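Local atomic coordinates of adenosine kinase (Sinorhizobium meliloti, PDB entry 3UBO), a protein that probably transfers phosphate from ATP to adenosine as a member of the pfkB kinase family, and binds both adenosine and ADP. Residues V154-Y160 and E184-S190; N65-V70 and D280-A284; P112-M118 and M129-A135. One frame throughout, in Å; residues are numbered along the deposited sequence.

Overall arrangement
All three contacts converge on the bound adenosine. Contact 1 joins two neighbouring strands of the parallel seven-stranded sheet, 152-158 and 184-188, the first of which ends, through Glu-158 and Tyr-160, at the base. Contact 2, its centre about 11 Å from that of contact 1, packs helix 62-73 against helix 278-290 and touches contact 1 where Tyr-156 meets Thr-66 and Ala-283. Contact 3 is a hairpin of the separate five-stranded sheet, its centre about 20 Å from both others, touching contact 1 through Met-129 and Tyr-160. Along the chain contact 3 closes before contact 1 opens, and both fall between the two helices of contact 2. Core sheet, helix pair and small sheet thus enclose one nucleoside.

Contact 1 (V154-Y160 and E184-S190). With ADN (adenosine), chain C.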
loop_
_atom_site.group_PDB
_atom_site.type_symbol
_atom_site.label_atom_id
_atom_site.label_comp_id
_atom_site.label_asym_id
_atom_site.label_seq_id
_atom_site.Cartn_x
_atom_site.Cartn_y
_atom_site.Cartn_z
ATOM N N VAL A 154 8.133 -17.754 -23.157
ATOM C CA VAL A 154 8.429 -18.485 -21.952
ATOM C C VAL A 154 7.207 -18.750 -21.070
ATOM O O VAL A 154 6.250 -17.959 -21.039
ATOM C CB VAL A 154 9.488 -17.847 -21.182
ATOM C CG1 VAL A 154 9.849 -18.775 -20.074
ATOM C CG2 VAL A 154 10.686 -17.712 -22.087
ATOM N N THR A 155 7.215 -19.898 -20.410
ATOM C CA THR A 155 6.319 -20.122 -19.284
ATOM C C THR A 155 7.199 -20.203 -17.997
ATOM O O THR A 155 8.234 -20.920 -17.933
ATOM C CB THR A 155 5.306 -21.334 -19.546
ATOM O OG1 THR A 155 4.384 -21.015 -20.619
ATOM C CG2 THR A 155 4.490 -21.715 -18.287
ATOM N N TYR A 156 6.841 -19.388 -17.003
ATOM C CA TYR A 156 7.628 -19.342 -15.778
ATOM C C TYR A 156 6.743 -19.554 -14.563
ATOM O O TYR A 156 5.600 -19.053 -14.534
ATOM C CB TYR A 156 8.270 -18.009 -15.733
ATOM C CG TYR A 156 9.011 -17.619 -14.475
ATOM C CD1 TYR A 156 10.329 -18.013 -14.272
ATOM C CD2 TYR A 156 8.418 -16.799 -13.526
ATOM C CE1 TYR A 156 11.038 -17.624 -13.154
ATOM C CE2 TYR A 156 9.140 -16.375 -12.386
ATOM C CZ TYR A 156 10.459 -16.784 -12.198
ATOM O OH TYR A 156 11.193 -16.370 -11.075
ATOM N N PHE A 157 7.265 -20.311 -13.587
ATOM C CA PHE A 157 6.469 -20.789 -12.442
ATOM C C PHE A 157 7.332 -20.981 -11.203
ATOM O O PHE A 157 8.534 -21.272 -11.314
ATOM C CB PHE A 157 5.767 -22.142 -12.776
ATOM C CG PHE A 157 6.733 -23.339 -12.833
ATOM C CD1 PHE A 157 7.345 -23.712 -14.037
ATOM C CD2 PHE A 157 7.070 -24.043 -11.673
ATOM C CE1 PHE A 157 8.250 -24.764 -14.082
ATOM C CE2 PHE A 157 7.972 -25.098 -11.704
ATOM C CZ PHE A 157 8.563 -25.460 -12.913
ATOM N N GLU A 158 6.700 -20.864 -10.026
ATOM C CA GLU A 158 7.429 -20.930 -8.726
ATOM C C GLU A 158 7.712 -22.359 -8.274
ATOM O O GLU A 158 6.851 -23.232 -8.473
ATOM C CB GLU A 158 6.667 -20.188 -7.562
ATOM C CG GLU A 158 6.282 -18.687 -7.757
ATOM C CD GLU A 158 4.841 -18.420 -7.266
ATOM O OE1 GLU A 158 4.461 -17.205 -7.228
ATOM O OE2 GLU A 158 4.079 -19.434 -6.957
ATOM N N GLY A 159 8.884 -22.605 -7.688
ATOM C CA GLY A 159 9.076 -23.752 -6.815
ATOM C C GLY A 159 8.016 -23.741 -5.702
ATOM O O GLY A 159 7.509 -24.792 -5.257
ATOM N N TYR A 160 7.642 -22.526 -5.281
ATOM C CA TYR A 160 6.683 -22.301 -4.190
ATOM C C TYR A 160 5.374 -23.078 -4.358
ATOM O O TYR A 160 4.552 -23.103 -3.435
ATOM C CB TYR A 160 6.305 -20.806 -4.081
ATOM C CG TYR A 160 7.239 -19.952 -3.259
ATOM C CD1 TYR A 160 7.442 -18.604 -3.586
ATOM C CD2 TYR A 160 7.926 -20.473 -2.182
ATOM C CE1 TYR A 160 8.327 -17.810 -2.883
ATOM C CE2 TYR A 160 8.802 -19.674 -1.466
ATOM C CZ TYR A 160 8.999 -18.338 -1.827
ATOM O OH TYR A 160 9.850 -17.529 -1.109
ATOM N N GLU A 184 9.639 -22.174 -24.388
ATOM C CA GLU A 184 10.594 -22.467 -23.319
ATOM C C GLU A 184 9.934 -22.345 -21.937
ATOM O O GLU A 184 9.003 -21.534 -21.739
ATOM C CB GLU A 184 11.799 -21.517 -23.395
ATOM C CG GLU A 184 12.983 -22.105 -24.182
ATOM C CD GLU A 184 14.029 -21.083 -24.485
ATOM O OE1 GLU A 184 15.216 -21.334 -24.161
ATOM O OE2 GLU A 184 13.656 -20.012 -25.023
ATOM N N THR A 185 10.418 -23.149 -20.990
ATOM C CA THR A 185 9.832 -23.158 -19.667
ATOM C C THR A 185 10.813 -22.641 -18.626
ATOM O O THR A 185 12.003 -22.981 -18.655
ATOM C CB THR A 185 9.324 -24.576 -19.250
ATOM O OG1 THR A 185 10.436 -25.460 -19.013
ATOM C CG2 THR A 185 8.392 -25.154 -20.295
ATOM N N ALA A 186 10.317 -21.859 -17.679
ATOM C CA ALA A 186 11.246 -21.394 -16.678
ATOM C C ALA A 186 10.772 -21.535 -15.239
ATOM O O ALA A 186 9.569 -21.569 -14.974
ATOM C CB ALA A 186 11.685 -19.946 -16.994
HETATM N N MSE A 187 11.739 -21.579 -14.319
HETATM C CA MSE A 187 11.405 -21.489 -12.902
HETATM C C MSE A 187 12.340 -20.707 -11.971
HETATM O O MSE A 187 13.541 -20.690 -12.153
HETATM C CB MSE A 187 11.258 -22.880 -12.319
HETATM C CG MSE A 187 12.573 -23.419 -11.723
HETATM SE SE MSE A 187 12.359 -25.342 -11.210
HETATM C CE MSE A 187 10.977 -25.201 -9.766
ATOM N N THR A 188 11.774 -20.121 -10.915
ATOM C CA THR A 188 12.582 -19.678 -9.760
ATOM C C THR A 188 12.621 -20.734 -8.649
ATOM O O THR A 188 11.622 -21.366 -8.380
ATOM C CB THR A 188 11.979 -18.449 -9.129
ATOM O OG1 THR A 188 12.244 -18.523 -7.740
ATOM C CG2 THR A 188 10.486 -18.451 -9.279
ATOM N N LEU A 189 13.739 -20.921 -7.980
ATOM C CA LEU A 189 13.739 -21.831 -6.831
ATOM C C LEU A 189 13.006 -21.292 -5.583
ATOM O O LEU A 189 12.938 -21.946 -4.534
ATOM C CB LEU A 189 15.171 -22.136 -6.440
ATOM C CG LEU A 189 15.758 -23.316 -7.185
ATOM C CD1 LEU A 189 15.012 -23.433 -8.464
ATOM C CD2 LEU A 189 17.227 -23.107 -7.400
ATOM N N SER A 190 12.545 -20.048 -5.672
ATOM C CA SER A 190 11.708 -19.455 -4.634
ATOM C C SER A 190 12.419 -19.107 -3.320
ATOM O O SER A 190 12.569 -17.908 -2.987
ATOM C CB SER A 190 10.543 -20.383 -4.383
ATOM O OG SER A 190 9.672 -20.356 -5.514
HETATM O "O5'" ADN C . 9.821 -12.795 -3.135
HETATM C "C5'" ADN C . 8.862 -11.672 -3.141
HETATM C "C4'" ADN C . 7.362 -12.104 -3.003
HETATM O "O4'" ADN C . 7.197 -13.415 -2.449
HETATM C "C3'" ADN C . 6.161 -11.264 -2.322
HETATM O "O3'" ADN C . 5.539 -10.139 -2.894
HETATM C "C2'" ADN C . 5.150 -12.389 -1.918
HETATM O "O2'" ADN C . 3.782 -12.191 -2.334
HETATM C "C1'" ADN C . 5.824 -13.588 -2.455
HETATM N N9 ADN C . 5.527 -14.799 -1.631
HETATM C C8 ADN C . 5.686 -15.064 -0.240
HETATM N N7 ADN C . 5.390 -16.428 0.025
HETATM C C5 ADN C . 5.059 -17.004 -1.215
HETATM C C6 ADN C . 4.653 -18.316 -1.584
HETATM N N6 ADN C . 4.552 -19.379 -0.620
HETATM N N1 ADN C . 4.381 -18.572 -2.977
HETATM C C2 ADN C . 4.515 -17.526 -3.947
HETATM N N3 ADN C . 4.916 -16.207 -3.623
HETATM C C4 ADN C . 5.159 -15.979 -2.247
#
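Thr-155 N reaches Glu-184 O at 2.8 Å, and the backbone pairing continues from there. Phe-157 N bonds Ala-186 O at 3.0 Å, and Gly-159 N bonds Thr-188 O at 3.1 Å. Between them, Thr-188 N to Phe-157 O is weak. Past the strand ends Ser-190 OG accepts Tyr-160 N at 3.0 Å, while Ser-190 N turns back onto Thr-188 OG1 in an ST turn. Together these bonds make the parallel pair of a beta-alpha-beta unit, strand 152-158, helix 168-179 and strand 184-188, in the middle of the large sheet of the ribokinase-like fold of pfkB-family kinases. The carboxylate of Glu-158 leads away from strand 184-188; OE1 and OE2 take the backbone N-H groups of Ala-63 and Asn-13, and OE1 lies 3.3 Å from C2 of adenosine. Tyr-160 is sandwiched: CB of Ser-190 sits over the ring centre, 3.3 Å from the centroid, and the adenine lies over the opposite face, its C6 offset toward the rim. On one side of the sheet Phe-157 CG stands between its own N and carbonyl carbon (chi1 72°), which lays the ring under CB of selenomethionine Met-187, whose CE touches Phe-157 CE2 at 3.6 Å. On the other side Ala-186 CB meets the edge of Tyr-156 at CD1, 3.6 Å away.

Contact 2 (N65-V70 and D280-A284); sequences NTAAGV and DLYAA. With ADN (adenosine), chain C.
Asp-280 meets Asn-65 and Thr-66 at once, through its carboxylate and its backbone carbonyl. OD2 uses its anti lone pair to accept ND2 of Asn-65 at 3.1 Å. That bond is straight, 171° at the hydrogen, and lies in the plane of the amide, although the amide and carboxylate planes themselves are turned against each other. The same ND2 gives a bond of 3.0 Å to O3' of adenosine, while Asn-65 OD1 is engaged by Arg-317, so the amide is gripped at both ends and its rotation fixed. Asp-280 CG lies anti to its carbonyl carbon (chi1 -59°), which directs the carboxylate toward the ribose; OD1, bonded to Ser-62 OG, is 3.7 Å from O5' of adenosine. Behind it the carbonyl oxygen of Asp-280 receives Thr-66 OG1 at 2.7 Å, in the carbonyl plane and on a lone pair. Leu-281 follows, its CD2 coming within 4.2 Å of Gly-69 CA. Ala-283 adds a looser touch, CB to Thr-66 CG2 at 4.3 Å, and also leans on Tyr-156. Ala-284 points toward helix 62-73: its CB settles over Gly-69, 3.6 Å from CA, and beside Thr-66 O. Val-70 CG2 closes the row against the carbonyl oxygen of Ala-284. With Gly-69 facing the small Ala-284, and Thr-66 beside it, the short helical segments approach to 7.8 Å between axes and cross at -41°. Asp-280 ends the Gly-Ala-Gly-Asp signature of pfkB kinases, and its place beside the ribose 5' end is consistent with the phosphoryl-acceptor site of that family.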
loop_
_atom_site.group_PDB
_atom_site.type_symbol
_atom_site.label_atom_id
_atom_site.label_comp_id
_atom_site.label_asym_id
_atom_site.label_seq_id
_atom_site.Cartn_x
_atom_site.Cartn_y
_atom_site.Cartn_z
ATOM N N ASN A 65 4.616 -11.156 -9.487
ATOM C CA ASN A 65 5.382 -9.952 -9.449
ATOM C C ASN A 65 6.187 -9.932 -10.745
ATOM O O ASN A 65 6.226 -8.925 -11.471
ATOM C CB ASN A 65 6.304 -9.938 -8.203
ATOM C CG ASN A 65 5.559 -9.638 -6.886
ATOM O OD1 ASN A 65 4.443 -9.039 -6.872
ATOM N ND2 ASN A 65 6.200 -10.041 -5.768
ATOM N N THR A 66 6.801 -11.075 -11.038
ATOM C CA THR A 66 7.665 -11.202 -12.184
ATOM C C THR A 66 6.833 -10.873 -13.439
ATOM O O THR A 66 7.344 -10.321 -14.371
ATOM C CB THR A 66 8.237 -12.600 -12.262
ATOM O OG1 THR A 66 9.115 -12.858 -11.146
ATOM C CG2 THR A 66 8.968 -12.729 -13.499
ATOM N N ALA A 67 5.533 -11.153 -13.456
ATOM C CA ALA A 67 4.677 -10.765 -14.619
ATOM C C ALA A 67 4.230 -9.304 -14.689
ATOM O O ALA A 67 4.152 -8.734 -15.797
ATOM C CB ALA A 67 3.418 -11.706 -14.775
ATOM N N ALA A 68 3.875 -8.705 -13.529
ATOM C CA ALA A 68 3.753 -7.229 -13.440
ATOM C C ALA A 68 5.101 -6.605 -13.865
ATOM O O ALA A 68 5.084 -5.594 -14.526
ATOM C CB ALA A 68 3.317 -6.707 -12.047
ATOM N N GLY A 69 6.222 -7.268 -13.565
ATOM C CA GLY A 69 7.553 -6.824 -14.006
ATOM C C GLY A 69 7.769 -6.658 -15.515
ATOM O O GLY A 69 8.052 -5.543 -16.005
ATOM N N VAL A 70 7.643 -7.785 -16.223
ATOM C CA VAL A 70 7.646 -7.838 -17.672
ATOM C C VAL A 70 6.693 -6.809 -18.312
ATOM O O VAL A 70 7.151 -5.915 -19.021
ATOM C CB VAL A 70 7.355 -9.257 -18.210
ATOM C CG1 VAL A 70 7.216 -9.162 -19.677
ATOM C CG2 VAL A 70 8.459 -10.236 -17.811
ATOM N N ASP A 280 12.314 -11.429 -7.926
ATOM C CA ASP A 280 11.176 -11.523 -8.799
ATOM C C ASP A 280 11.316 -10.543 -9.919
ATOM O O ASP A 280 10.876 -10.782 -11.008
ATOM C CB ASP A 280 9.879 -11.211 -8.067
ATOM C CG ASP A 280 9.632 -12.109 -6.921
ATOM O OD1 ASP A 280 10.289 -13.143 -6.830
ATOM O OD2 ASP A 280 8.782 -11.769 -6.099
ATOM N N LEU A 281 11.908 -9.406 -9.641
ATOM C CA LEU A 281 11.994 -8.393 -10.658
ATOM C C LEU A 281 13.304 -8.467 -11.387
ATOM O O LEU A 281 13.478 -7.873 -12.419
ATOM C CB LEU A 281 11.746 -7.029 -10.058
ATOM C CG LEU A 281 10.315 -6.648 -10.347
ATOM C CD1 LEU A 281 9.465 -6.663 -9.146
ATOM C CD2 LEU A 281 10.228 -5.365 -11.052
ATOM N N TYR A 282 14.227 -9.229 -10.841
ATOM C CA TYR A 282 15.425 -9.521 -11.557
ATOM C C TYR A 282 15.108 -10.409 -12.754
ATOM O O TYR A 282 15.592 -10.212 -13.854
ATOM C CB TYR A 282 16.394 -10.231 -10.665
ATOM C CG TYR A 282 17.618 -10.636 -11.412
ATOM C CD1 TYR A 282 17.677 -11.830 -12.078
ATOM C CD2 TYR A 282 18.705 -9.804 -11.474
ATOM C CE1 TYR A 282 18.788 -12.184 -12.751
ATOM C CE2 TYR A 282 19.802 -10.150 -12.141
ATOM C CZ TYR A 282 19.847 -11.334 -12.779
ATOM O OH TYR A 282 20.978 -11.660 -13.454
ATOM N N ALA A 283 14.271 -11.391 -12.516
ATOM C CA ALA A 283 13.871 -12.303 -13.528
ATOM C C ALA A 283 12.932 -11.642 -14.490
ATOM O O ALA A 283 12.860 -12.023 -15.621
ATOM C CB ALA A 283 13.209 -13.460 -12.893
ATOM N N ALA A 284 12.185 -10.663 -14.034
ATOM C CA ALA A 284 11.246 -10.017 -14.911
ATOM C C ALA A 284 11.997 -9.263 -15.964
ATOM O O ALA A 284 11.636 -9.277 -17.114
ATOM C CB ALA A 284 10.385 -9.088 -14.155
HETATM O "O5'" ADN C . 9.821 -12.795 -3.135
HETATM C "C5'" ADN C . 8.862 -11.672 -3.141
HETATM C "C4'" ADN C . 7.362 -12.104 -3.003
HETATM O "O4'" ADN C . 7.197 -13.415 -2.449
HETATM C "C3'" ADN C . 6.161 -11.264 -2.322
HETATM O "O3'" ADN C . 5.539 -10.139 -2.894
HETATM C "C2'" ADN C . 5.150 -12.389 -1.918
HETATM O "O2'" ADN C . 3.782 -12.191 -2.334
HETATM C "C1'" ADN C . 5.824 -13.588 -2.455
HETATM N N9 ADN C . 5.527 -14.799 -1.631
HETATM C C8 ADN C . 5.686 -15.064 -0.240
HETATM N N7 ADN C . 5.390 -16.428 0.025
HETATM C C5 ADN C . 5.059 -17.004 -1.215
HETATM C C6 ADN C . 4.653 -18.316 -1.584
HETATM N N6 ADN C . 4.552 -19.379 -0.620
HETATM N N1 ADN C . 4.381 -18.572 -2.977
HETATM C C2 ADN C . 4.515 -17.526 -3.947
HETATM N N3 ADN C . 4.916 -16.207 -3.623
HETATM C C4 ADN C . 5.159 -15.979 -2.247
#

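Contact 3 (P112-M118 and M129-A135); sequences PPTARSM and MNTYLGA. With ADN (adenosine), chain C.
Ser-117 OG and Thr-131 OG1 share a hydrogen bond of 2.7 Å at the close-packed heart of the contact, across a non-hydrogen-bonded antiparallel pair. Ser-117 swings OG opposite its backbone N (chi1 -179°) to get there, and Thr-131 OG1 lies also 3.0 Å from N7 of adenosine. Next to them SE of selenomethionine Met-129 approaches C8 of the base at 3.4 Å. Tyr-132 N to Arg-116 O, 2.9 Å, and the longer return bond from Arg-116 N to Tyr-132 O bind the strands. With a valine in place of Thr-131, Ser-117 OG would probably lose its hydroxyl mate and the N7 side of the adenine would face a methyl group.

The other face of the hairpin is slacker. Asn-130 ND2 makes a weak, buried bond to Met-118 O, and in the partly exposed pair Tyr-132 presents its CD2 edge to a face of the Arg-116 guanidinium at 4.4 Å from NH1. Beyond the strands, at the open end of the pair, the partly exposed Pro-113 brings CD to the edge of the Tyr-132 ring, 3.6 Å from OH, and also packs on Gln-87 of the second subunit. Ala-135 N holds Pro-113 O firmly there, at 2.7 Å. This beta hairpin belongs to the small sheet that, as in other ribokinase-like enzymes, forms the lid over the substrate pocket.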
loop_
_atom_site.group_PDB
_atom_site.type_symbol
_atom_site.label_atom_id
_atom_site.label_comp_id
_atom_site.label_asym_id
_atom_site.label_seq_id
_atom_site.Cartn_x
_atom_site.Cartn_y
_atom_site.Cartn_z
ATOM N N PRO A 112 -11.326 -21.588 0.582
ATOM C CA PRO A 112 -10.495 -20.595 1.314
ATOM C C PRO A 112 -10.548 -19.140 0.778
ATOM O O PRO A 112 -10.870 -18.895 -0.391
ATOM C CB PRO A 112 -9.055 -21.176 1.242
ATOM C CG PRO A 112 -9.201 -22.612 1.093
ATOM C CD PRO A 112 -10.579 -22.838 0.329
ATOM N N PRO A 113 -10.222 -18.163 1.630
ATOM C CA PRO A 113 -10.191 -16.826 1.035
ATOM C C PRO A 113 -8.822 -16.641 0.386
ATOM O O PRO A 113 -7.940 -17.532 0.522
ATOM C CB PRO A 113 -10.356 -15.901 2.237
ATOM C CG PRO A 113 -10.243 -16.825 3.457
ATOM C CD PRO A 113 -9.685 -18.131 2.989
ATOM N N THR A 114 -8.694 -15.531 -0.328
ATOM C CA THR A 114 -7.501 -15.219 -1.069
ATOM C C THR A 114 -6.233 -15.336 -0.202
ATOM O O THR A 114 -6.173 -14.889 0.942
ATOM C CB THR A 114 -7.705 -13.844 -1.700
ATOM O OG1 THR A 114 -8.746 -13.937 -2.684
ATOM C CG2 THR A 114 -6.453 -13.277 -2.302
ATOM N N ALA A 115 -5.217 -15.985 -0.729
ATOM C CA ALA A 115 -4.007 -16.171 0.043
ATOM C C ALA A 115 -3.390 -14.853 0.475
ATOM O O ALA A 115 -3.574 -13.864 -0.198
ATOM C CB ALA A 115 -3.010 -16.902 -0.752
ATOM N N ARG A 116 -2.686 -14.844 1.601
ATOM C CA ARG A 116 -2.083 -13.616 2.103
ATOM C C ARG A 116 -0.770 -13.914 2.810
ATOM O O ARG A 116 -0.576 -15.009 3.336
ATOM C CB ARG A 116 -3.042 -12.896 3.052
ATOM C CG ARG A 116 -3.126 -13.517 4.437
ATOM C CD ARG A 116 -3.732 -12.548 5.440
ATOM N NE ARG A 116 -4.768 -13.180 6.252
ATOM C CZ ARG A 116 -5.865 -13.746 5.757
ATOM N NH1 ARG A 116 -6.072 -13.761 4.447
ATOM N NH2 ARG A 116 -6.755 -14.296 6.571
ATOM N N SER A 117 0.134 -12.939 2.822
ATOM C CA SER A 117 1.415 -13.140 3.455
ATOM C C SER A 117 1.772 -11.974 4.366
ATOM O O SER A 117 1.651 -10.785 3.980
ATOM C CB SER A 117 2.477 -13.405 2.402
ATOM O OG SER A 117 3.739 -13.636 2.971
HETATM N N MSE A 118 2.146 -12.344 5.595
HETATM C CA MSE A 118 2.484 -11.383 6.654
HETATM C C MSE A 118 3.924 -11.126 6.480
HETATM O O MSE A 118 4.731 -11.969 6.859
HETATM C CB MSE A 118 2.361 -11.999 8.063
HETATM C CG MSE A 118 0.986 -12.325 8.663
HETATM SE SE MSE A 118 -0.628 -11.373 8.024
HETATM C CE MSE A 118 0.309 -9.688 7.809
HETATM N N MSE A 129 8.817 -13.737 5.691
HETATM C CA MSE A 129 7.465 -13.873 5.231
HETATM C C MSE A 129 6.706 -15.041 5.921
HETATM O O MSE A 129 7.298 -16.009 6.365
HETATM C CB MSE A 129 7.435 -13.965 3.721
HETATM C CG MSE A 129 7.888 -12.718 2.959
HETATM SE SE MSE A 129 8.107 -13.036 0.962
HETATM C CE MSE A 129 9.330 -14.603 1.283
ATOM N N ASN A 130 5.393 -14.919 6.020
ATOM C CA ASN A 130 4.638 -15.851 6.778
ATOM C C ASN A 130 3.348 -15.883 6.017
ATOM O O ASN A 130 2.532 -14.943 6.054
ATOM C CB ASN A 130 4.419 -15.315 8.194
ATOM C CG ASN A 130 5.694 -15.254 9.026
ATOM O OD1 ASN A 130 6.144 -16.278 9.574
ATOM N ND2 ASN A 130 6.249 -14.035 9.176
ATOM N N THR A 131 3.178 -16.988 5.300
ATOM C CA THR A 131 2.205 -17.057 4.198
ATOM C C THR A 131 1.215 -18.099 4.479
ATOM O O THR A 131 1.582 -19.208 4.840
ATOM C CB THR A 131 2.900 -17.356 2.833
ATOM O OG1 THR A 131 3.815 -16.282 2.553
ATOM C CG2 THR A 131 1.902 -17.389 1.741
ATOM N N TYR A 132 -0.041 -17.709 4.356
ATOM C CA TYR A 132 -1.144 -18.619 4.503
ATOM C C TYR A 132 -1.695 -18.803 3.076
ATOM O O TYR A 132 -2.094 -17.830 2.428
ATOM C CB TYR A 132 -2.207 -18.089 5.522
ATOM C CG TYR A 132 -3.609 -18.676 5.311
ATOM C CD1 TYR A 132 -3.861 -20.042 5.519
ATOM C CD2 TYR A 132 -4.668 -17.887 4.848
ATOM C CE1 TYR A 132 -5.119 -20.593 5.306
ATOM C CE2 TYR A 132 -5.908 -18.420 4.650
ATOM C CZ TYR A 132 -6.148 -19.789 4.880
ATOM O OH TYR A 132 -7.420 -20.349 4.656
ATOM N N LEU A 133 -1.753 -20.048 2.599
ATOM C CA LEU A 133 -2.029 -20.287 1.186
ATOM C C LEU A 133 -3.458 -20.019 0.710
ATOM O O LEU A 133 -3.669 -19.755 -0.472
ATOM C CB LEU A 133 -1.546 -21.669 0.801
ATOM C CG LEU A 133 -0.033 -21.730 0.899
ATOM C CD1 LEU A 133 0.563 -23.144 1.099
ATOM C CD2 LEU A 133 0.492 -21.033 -0.326
ATOM N N GLY A 134 -4.443 -20.046 1.614
ATOM C CA GLY A 134 -5.838 -19.746 1.237
ATOM C C GLY A 134 -6.249 -20.419 -0.065
ATOM O O GLY A 134 -5.898 -21.588 -0.278
ATOM N N ALA A 135 -7.019 -19.699 -0.895
ATOM C CA ALA A 135 -7.402 -20.117 -2.241
ATOM C C ALA A 135 -6.290 -20.844 -3.058
ATOM O O ALA A 135 -6.538 -21.876 -3.651
ATOM C CB ALA A 135 -8.035 -18.935 -3.019
HETATM O "O5'" ADN C . 9.821 -12.795 -3.135
HETATM C "C5'" ADN C . 8.862 -11.672 -3.141
HETATM C "C4'" ADN C . 7.362 -12.104 -3.003
HETATM O "O4'" ADN C . 7.197 -13.415 -2.449
HETATM C "C3'" ADN C . 6.161 -11.264 -2.322
HETATM O "O3'" ADN C . 5.539 -10.139 -2.894
HETATM C "C2'" ADN C . 5.150 -12.389 -1.918
HETATM O "O2'" ADN C . 3.782 -12.191 -2.334
HETATM C "C1'" ADN C . 5.824 -13.588 -2.455
HETATM N N9 ADN C . 5.527 -14.799 -1.631
HETATM C C8 ADN C . 5.686 -15.064 -0.240
HETATM N N7 ADN C . 5.390 -16.428 0.025
HETATM C C5 ADN C . 5.059 -17.004 -1.215
HETATM C C6 ADN C . 4.653 -18.316 -1.584
HETATM N N6 ADN C . 4.552 -19.379 -0.620
HETATM N N1 ADN C . 4.381 -18.572 -2.977
HETATM C C2 ADN C . 4.515 -17.526 -3.947
HETATM N N3 ADN C . 4.916 -16.207 -3.623
HETATM C C4 ADN C . 5.159 -15.979 -2.247
#